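Local structure of DNA translocase coupling protein (Clostridium perfringens, 6O1W) at residues S33-K38 / I42-F47; I72-G77 / V83-M88. The protein probably uses ATP to drive plasmid DNA through the membrane during conjugation, as a coupling protein of the FtsK/SpoIIIE translocase family. One frame throughout, in Å; residues are numbered along the deposited sequence.

Interaction 1 of 2, residues S33-K38 / I42-F47; sequences SFIEDK and IDEITF. With BGC (beta-D-glucopyranose), chain D.
Phe34 and Ile45 lie side by side on one face of two antiparallel strands, and this is where the contact packs closely. Phe34 CD2 and CE2 lie beside Ile45, with Phe34 CE2 3.7 Å from Ile45 CG1. With CG anti to the backbone N (chi1 -172°), the ring swings over toward the partner strand and spans both Ile45 and Asp43. It meets the Asp43 carboxylate obliquely, the two planes 39° apart. Helix 7-18 closes this side: Tyr12 touches both Phe34 and Ile45, and Arg8 makes a cation-pi contact with the Phe34 ring. Farther along the same face the packing gives way to solvent at Glu36, whose OE2 comes to 3.0 Å from Asp43 OD1, two acceptors side by side; such crowding of like charge would probably raise the affinity of one carboxylate for a proton.

The two strands form a beta hairpin at the edge of a four-stranded antiparallel sheet in the N-terminal part of the chain, apart from the P-loop ATPase core. Paired backbone bonds link Ile35 and Glu44, and Asp37 N reaches Ile42 O near the turn.

The opposite face, with Ser33, Ile35, Glu44 and Thr46, is looser and wetter. Here a water lies 2.7 Å from Ser33 OG and within bonding distance of Thr46 OG1, Glu44 O and Glu44 OE1; counting its wider surroundings it has more acceptors than protons, so these bonds are probably not all made at once. The glucose lies on this side too, near the turn. Glucose O1 donates to Glu44 OE2 at 2.8 Å. Glucose O6 donates to Ile42 O, and glucose O4 to Asp37 OD2 at 3.0 Å. That same Asp37 oxygen forms a salt bridge with Lys316, while Lys318 and Asp319 also hydrogen-bond the sugar.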
loop_
_atom_site.group_PDB
_atom_site.type_symbol
_atom_site.label_atom_id
_atom_site.label_comp_id
_atom_site.label_asym_id
_atom_site.label_seq_id
_atom_site.Cartn_x
_atom_site.Cartn_y
_atom_site.Cartn_z
ATOM N N SER A 33 -16.293 23.793 12.605
ATOM C CA SER A 33 -15.798 23.411 11.281
ATOM C C SER A 33 -16.013 21.945 10.964
ATOM O O SER A 33 -15.981 21.084 11.847
ATOM C CB SER A 33 -14.316 23.751 11.116
ATOM O OG SER A 33 -13.497 23.133 12.092
ATOM N N PHE A 34 -16.223 21.675 9.676
ATOM C CA PHE A 34 -16.397 20.350 9.109
ATOM C C PHE A 34 -15.405 20.300 7.936
ATOM O O PHE A 34 -15.621 20.986 6.933
ATOM C CB PHE A 34 -17.848 20.175 8.630
ATOM C CG PHE A 34 -18.170 18.766 8.194
ATOM C CD1 PHE A 34 -17.789 18.302 6.936
ATOM C CD2 PHE A 34 -18.825 17.892 9.047
ATOM C CE1 PHE A 34 -18.046 16.984 6.549
ATOM C CE2 PHE A 34 -19.085 16.578 8.659
ATOM C CZ PHE A 34 -18.718 16.140 7.400
ATOM N N ILE A 35 -14.290 19.549 8.092
ATOM C CA ILE A 35 -13.226 19.395 7.081
ATOM C C ILE A 35 -13.223 17.947 6.588
ATOM O O ILE A 35 -12.859 17.046 7.326
ATOM C CB ILE A 35 -11.813 19.838 7.613
ATOM C CG1 ILE A 35 -11.830 21.320 8.077
ATOM C CG2 ILE A 35 -10.710 19.611 6.541
ATOM C CD1 ILE A 35 -10.561 21.809 8.831
ATOM N N GLU A 36 -13.665 17.735 5.356
ATOM C CA GLU A 36 -13.739 16.437 4.703
ATOM C C GLU A 36 -12.444 16.137 3.931
ATOM O O GLU A 36 -11.922 17.024 3.268
ATOM C CB GLU A 36 -14.961 16.422 3.756
ATOM C CG GLU A 36 -14.794 15.587 2.488
ATOM C CD GLU A 36 -15.721 14.408 2.249
ATOM O OE1 GLU A 36 -16.379 14.390 1.183
ATOM O OE2 GLU A 36 -15.768 13.488 3.099
ATOM N N ASP A 37 -11.925 14.901 4.006
ATOM C CA ASP A 37 -10.762 14.509 3.162
ATOM C C ASP A 37 -11.403 13.731 2.020
ATOM O O ASP A 37 -11.988 12.685 2.258
ATOM C CB ASP A 37 -9.711 13.663 3.913
ATOM C CG ASP A 37 -8.460 13.334 3.095
ATOM O OD1 ASP A 37 -8.603 12.931 1.913
ATOM O OD2 ASP A 37 -7.335 13.466 3.642
ATOM N N LYS A 38 -11.393 14.295 0.821
ATOM C CA LYS A 38 -12.051 13.751 -0.373
ATOM C C LYS A 38 -11.537 12.379 -0.831
ATOM O O LYS A 38 -12.319 11.595 -1.349
ATOM C CB LYS A 38 -11.973 14.771 -1.526
ATOM C CG LYS A 38 -13.126 14.714 -2.524
ATOM C CD LYS A 38 -12.716 15.420 -3.823
ATOM C CE LYS A 38 -13.859 15.712 -4.754
ATOM N NZ LYS A 38 -13.408 16.503 -5.938
ATOM N N ILE A 42 -12.458 10.635 5.303
ATOM C CA ILE A 42 -12.376 10.811 6.755
ATOM C C ILE A 42 -12.593 12.310 6.970
ATOM O O ILE A 42 -11.919 13.116 6.315
ATOM C CB ILE A 42 -11.013 10.349 7.353
ATOM C CG1 ILE A 42 -10.763 8.850 7.106
ATOM C CG2 ILE A 42 -10.936 10.679 8.866
ATOM C CD1 ILE A 42 -9.226 8.431 7.253
ATOM N N ASP A 43 -13.524 12.656 7.882
ATOM C CA ASP A 43 -13.923 14.014 8.247
ATOM C C ASP A 43 -13.375 14.433 9.600
ATOM O O ASP A 43 -13.206 13.604 10.476
ATOM C CB ASP A 43 -15.471 14.123 8.290
ATOM C CG ASP A 43 -16.182 13.648 7.026
ATOM O OD1 ASP A 43 -15.973 14.258 5.961
ATOM O OD2 ASP A 43 -16.947 12.668 7.107
ATOM N N GLU A 44 -13.148 15.725 9.778
ATOM C CA GLU A 44 -12.723 16.334 11.027
ATOM C C GLU A 44 -13.847 17.309 11.399
ATOM O O GLU A 44 -14.091 18.292 10.678
ATOM C CB GLU A 44 -11.371 17.050 10.862
ATOM C CG GLU A 44 -10.794 17.577 12.163
ATOM C CD GLU A 44 -9.749 18.664 11.977
ATOM O OE1 GLU A 44 -10.129 19.803 11.614
ATOM O OE2 GLU A 44 -8.549 18.382 12.198
ATOM N N ILE A 45 -14.610 16.956 12.452
ATOM C CA ILE A 45 -15.731 17.763 12.906
ATOM C C ILE A 45 -15.357 18.393 14.225
ATOM O O ILE A 45 -15.032 17.687 15.181
ATOM C CB ILE A 45 -17.074 16.999 12.977
ATOM C CG1 ILE A 45 -17.234 15.976 11.819
ATOM C CG2 ILE A 45 -18.236 17.990 12.997
ATOM C CD1 ILE A 45 -18.336 14.876 12.113
ATOM N N THR A 46 -15.378 19.731 14.266
ATOM C CA THR A 46 -14.998 20.472 15.456
ATOM C C THR A 46 -16.223 21.098 16.060
ATOM O O THR A 46 -16.949 21.823 15.381
ATOM C CB THR A 46 -13.907 21.501 15.103
ATOM O OG1 THR A 46 -12.861 20.823 14.422
ATOM C CG2 THR A 46 -13.356 22.212 16.318
ATOM N N PHE A 47 -16.432 20.843 17.362
ATOM C CA PHE A 47 -17.552 21.379 18.126
ATOM C C PHE A 47 -17.082 22.175 19.315
ATOM O O PHE A 47 -16.101 21.816 19.977
ATOM C CB PHE A 47 -18.482 20.249 18.621
ATOM C CG PHE A 47 -19.314 19.574 17.552
ATOM C CD1 PHE A 47 -20.433 20.212 17.007
ATOM C CD2 PHE A 47 -19.029 18.284 17.141
ATOM C CE1 PHE A 47 -21.223 19.575 16.051
ATOM C CE2 PHE A 47 -19.826 17.642 16.189
ATOM C CZ PHE A 47 -20.902 18.299 15.636
HETATM C C2 BGC D . -6.027 15.520 9.285
HETATM C C3 BGC D . -5.851 15.678 7.776
HETATM C C4 BGC D . -7.172 15.453 7.047
HETATM C C5 BGC D . -8.271 16.321 7.658
HETATM C C6 BGC D . -9.644 16.042 7.090
HETATM C C1 BGC D . -7.180 16.380 9.789
HETATM O O1 BGC D . -7.381 16.102 11.132
HETATM O O2 BGC D . -4.846 15.897 9.984
HETATM O O3 BGC D . -4.887 14.739 7.307
HETATM O O4 BGC D . -7.042 15.721 5.652
HETATM O O5 BGC D . -8.364 16.061 9.066
HETATM O O6 BGC D . -10.106 14.746 7.458
HETATM O O HOH W 1 -12.724 20.569 11.755
#

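Interaction 2 of 2, residues I72-G77 / V83-M88; sequences ISIEQG and VIIKSM. With BGC (beta-D-glucopyranose), chain D.
Strands 72-76 and 83-88 run antiparallel, their axes 4.6 Å apart at closest approach, with a classic beta bulge where Ile72 and Ser73 both face Lys86. At the bulge Lys86 O accepts from Ile72 N at 2.8 Å and, more weakly, from Ser73 N. Beyond it the pairing is regular: Glu75 and Ile84 exchange two bonds, the one from Glu75 N lying in the carbonyl plane.

On one face Ile74 and Ile85 lie side by side and point the same way, Ile74 CD1 4.0 Å from Ile85 CG1, while Ile74 CG2 reaches Val83 CB. The other face is more polar. Ser73 OG sits 3.5 Å from Lys86 CG, at the root of a lysine chain that then coils: three successive bends, chi2 to chi4 all near -55°, carry its end away from strand 72-76 and up to the O1 and O5 side of the glucose, where Lys86 CE comes to 3.5 Å from the sugar O1. The ammonium also has a long, weak ion pair with Asp319. A water bonds to Ser73 OG and donates to Ile84 O at 2.8 Å, with a weak reach to Glu75 OE1. The Glu75 side chain passes at a slant across Ile84, with Glu75 CG 3.8 Å from Ile84 CB, and Ile84 CD1 extends to Gly77 CA.

Strand 69-76 is one of the two outer strands of the sheet, whereas strand 82-89 has strand 43-48 as its other neighbour, where Val83 and Ile85 touch Phe47. Helix 53-58 covers the Ile74 and Val83 face through Ile53, with Trp56 also against Val83.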
loop_
_atom_site.group_PDB
_atom_site.type_symbol
_atom_site.label_atom_id
_atom_site.label_comp_id
_atom_site.label_asym_id
_atom_site.label_seq_id
_atom_site.Cartn_x
_atom_site.Cartn_y
_atom_site.Cartn_z
ATOM N N ILE A 72 -13.941 7.466 14.558
ATOM C CA ILE A 72 -12.610 6.899 14.679
ATOM C C ILE A 72 -12.069 7.308 16.040
ATOM O O ILE A 72 -11.560 6.453 16.751
ATOM C CB ILE A 72 -11.689 7.327 13.509
ATOM C CG1 ILE A 72 -12.202 6.751 12.175
ATOM C CG2 ILE A 72 -10.230 6.917 13.782
ATOM C CD1 ILE A 72 -11.628 7.489 10.847
ATOM N N SER A 73 -12.164 8.617 16.388
ATOM C CA SER A 73 -11.694 9.155 17.666
ATOM C C SER A 73 -12.386 10.464 18.011
ATOM O O SER A 73 -12.946 11.134 17.136
ATOM C CB SER A 73 -10.181 9.412 17.638
ATOM O OG SER A 73 -9.841 10.431 16.708
ATOM N N ILE A 74 -12.339 10.814 19.308
ATOM C CA ILE A 74 -12.779 12.102 19.841
ATOM C C ILE A 74 -11.612 12.610 20.668
ATOM O O ILE A 74 -11.092 11.869 21.499
ATOM C CB ILE A 74 -14.125 12.104 20.619
ATOM C CG1 ILE A 74 -15.248 11.437 19.794
ATOM C CG2 ILE A 74 -14.520 13.538 20.992
ATOM C CD1 ILE A 74 -16.780 11.747 20.249
ATOM N N GLU A 75 -11.151 13.828 20.397
ATOM C CA GLU A 75 -10.061 14.449 21.163
ATOM C C GLU A 75 -10.407 15.863 21.610
ATOM O O GLU A 75 -11.163 16.561 20.932
ATOM C CB GLU A 75 -8.719 14.412 20.392
ATOM C CG GLU A 75 -8.624 15.338 19.186
ATOM C CD GLU A 75 -7.315 15.305 18.415
ATOM O OE1 GLU A 75 -7.266 14.637 17.354
ATOM O OE2 GLU A 75 -6.346 15.963 18.858
ATOM N N GLN A 76 -9.831 16.295 22.737
ATOM C CA GLN A 76 -9.980 17.654 23.230
ATOM C C GLN A 76 -9.093 18.541 22.341
ATOM O O GLN A 76 -7.988 18.132 21.983
ATOM C CB GLN A 76 -9.529 17.746 24.701
ATOM C CG GLN A 76 -10.037 18.999 25.428
ATOM C CD GLN A 76 -11.413 18.804 26.015
ATOM O OE1 GLN A 76 -12.434 19.198 25.436
ATOM N NE2 GLN A 76 -11.476 18.203 27.186
ATOM N N GLY A 77 -9.605 19.701 21.946
ATOM C CA GLY A 77 -8.877 20.663 21.125
ATOM C C GLY A 77 -8.044 21.601 21.979
ATOM O O GLY A 77 -7.580 21.201 23.057
ATOM N N VAL A 83 -14.008 20.102 21.129
ATOM C CA VAL A 83 -13.853 18.676 20.833
ATOM C C VAL A 83 -13.685 18.513 19.341
ATOM O O VAL A 83 -14.263 19.270 18.556
ATOM C CB VAL A 83 -14.900 17.693 21.434
ATOM C CG1 VAL A 83 -14.974 17.825 22.951
ATOM C CG2 VAL A 83 -16.269 17.860 20.791
ATOM N N ILE A 84 -12.852 17.572 18.958
ATOM C CA ILE A 84 -12.517 17.276 17.572
ATOM C C ILE A 84 -12.830 15.812 17.369
ATOM O O ILE A 84 -12.278 14.967 18.081
ATOM C CB ILE A 84 -11.016 17.575 17.282
ATOM C CG1 ILE A 84 -10.672 19.069 17.550
ATOM C CG2 ILE A 84 -10.633 17.113 15.854
ATOM C CD1 ILE A 84 -9.188 19.455 17.535
ATOM N N ILE A 85 -13.720 15.520 16.416
ATOM C CA ILE A 85 -14.139 14.158 16.111
ATOM C C ILE A 85 -13.568 13.795 14.747
ATOM O O ILE A 85 -13.704 14.583 13.800
ATOM C CB ILE A 85 -15.691 14.056 16.102
ATOM C CG1 ILE A 85 -16.316 14.562 17.428
ATOM C CG2 ILE A 85 -16.179 12.618 15.753
ATOM C CD1 ILE A 85 -17.823 14.759 17.376
ATOM N N LYS A 86 -12.917 12.612 14.657
ATOM C CA LYS A 86 -12.454 12.052 13.404
ATOM C C LYS A 86 -13.484 10.988 13.076
ATOM O O LYS A 86 -13.783 10.136 13.915
ATOM C CB LYS A 86 -11.020 11.476 13.535
ATOM C CG LYS A 86 -9.909 12.517 13.848
ATOM C CD LYS A 86 -9.865 13.786 12.937
ATOM C CE LYS A 86 -9.769 13.529 11.442
ATOM N NZ LYS A 86 -8.605 12.692 11.092
ATOM N N SER A 87 -14.143 11.112 11.932
ATOM C CA SER A 87 -15.216 10.168 11.582
ATOM C C SER A 87 -15.319 9.882 10.102
ATOM O O SER A 87 -14.701 10.575 9.307
ATOM C CB SER A 87 -16.570 10.681 12.079
ATOM O OG SER A 87 -16.885 11.943 11.514
HETATM N N MSE A 88 -16.161 8.912 9.742
HETATM C CA MSE A 88 -16.489 8.538 8.370
HETATM C C MSE A 88 -17.994 8.411 8.300
HETATM O O MSE A 88 -18.589 7.801 9.189
HETATM C CB MSE A 88 -15.839 7.190 7.994
HETATM C CG MSE A 88 -14.347 7.308 7.714
HETATM SE SE MSE A 88 -13.513 5.585 7.319
HETATM C CE MSE A 88 -14.468 5.139 5.658
HETATM C C2 BGC D . -6.027 15.520 9.285
HETATM C C3 BGC D . -5.851 15.678 7.776
HETATM C C4 BGC D . -7.172 15.453 7.047
HETATM C C5 BGC D . -8.271 16.321 7.658
HETATM C C6 BGC D . -9.644 16.042 7.090
HETATM C C1 BGC D . -7.180 16.380 9.789
HETATM O O1 BGC D . -7.381 16.102 11.132
HETATM O O2 BGC D . -4.846 15.897 9.984
HETATM O O3 BGC D . -4.887 14.739 7.307
HETATM O O4 BGC D . -7.042 15.721 5.652
HETATM O O5 BGC D . -8.364 16.061 9.066
HETATM O O6 BGC D . -10.106 14.746 7.458
HETATM O O HOH W 2 -10.294 13.189 17.195
#

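In the fold
The two hairpins come one after the other along the chain and combine into a single four-stranded antiparallel sheet, ordered 30-36, 43-48, 82-89, 69-76. Interaction 1 closes before interaction 2 opens, and their centres are 9 Å apart. The inner strands 43-48 and 82-89 join them: Asp43 N with Ser87 O and Ile45 O with Ile85 N are probable hydrogen bonds, each 2.8 Å. Interaction 1 hydrogen-bonds the glucose, which Lys86 of interaction 2 only touches; Lys318 and Asp319, from a later part of the chain, also bind it, and Lys316 pairs with Asp37. This small sheet is separate from the ten-stranded sheet with the ATP site, which holds no ATP in this model.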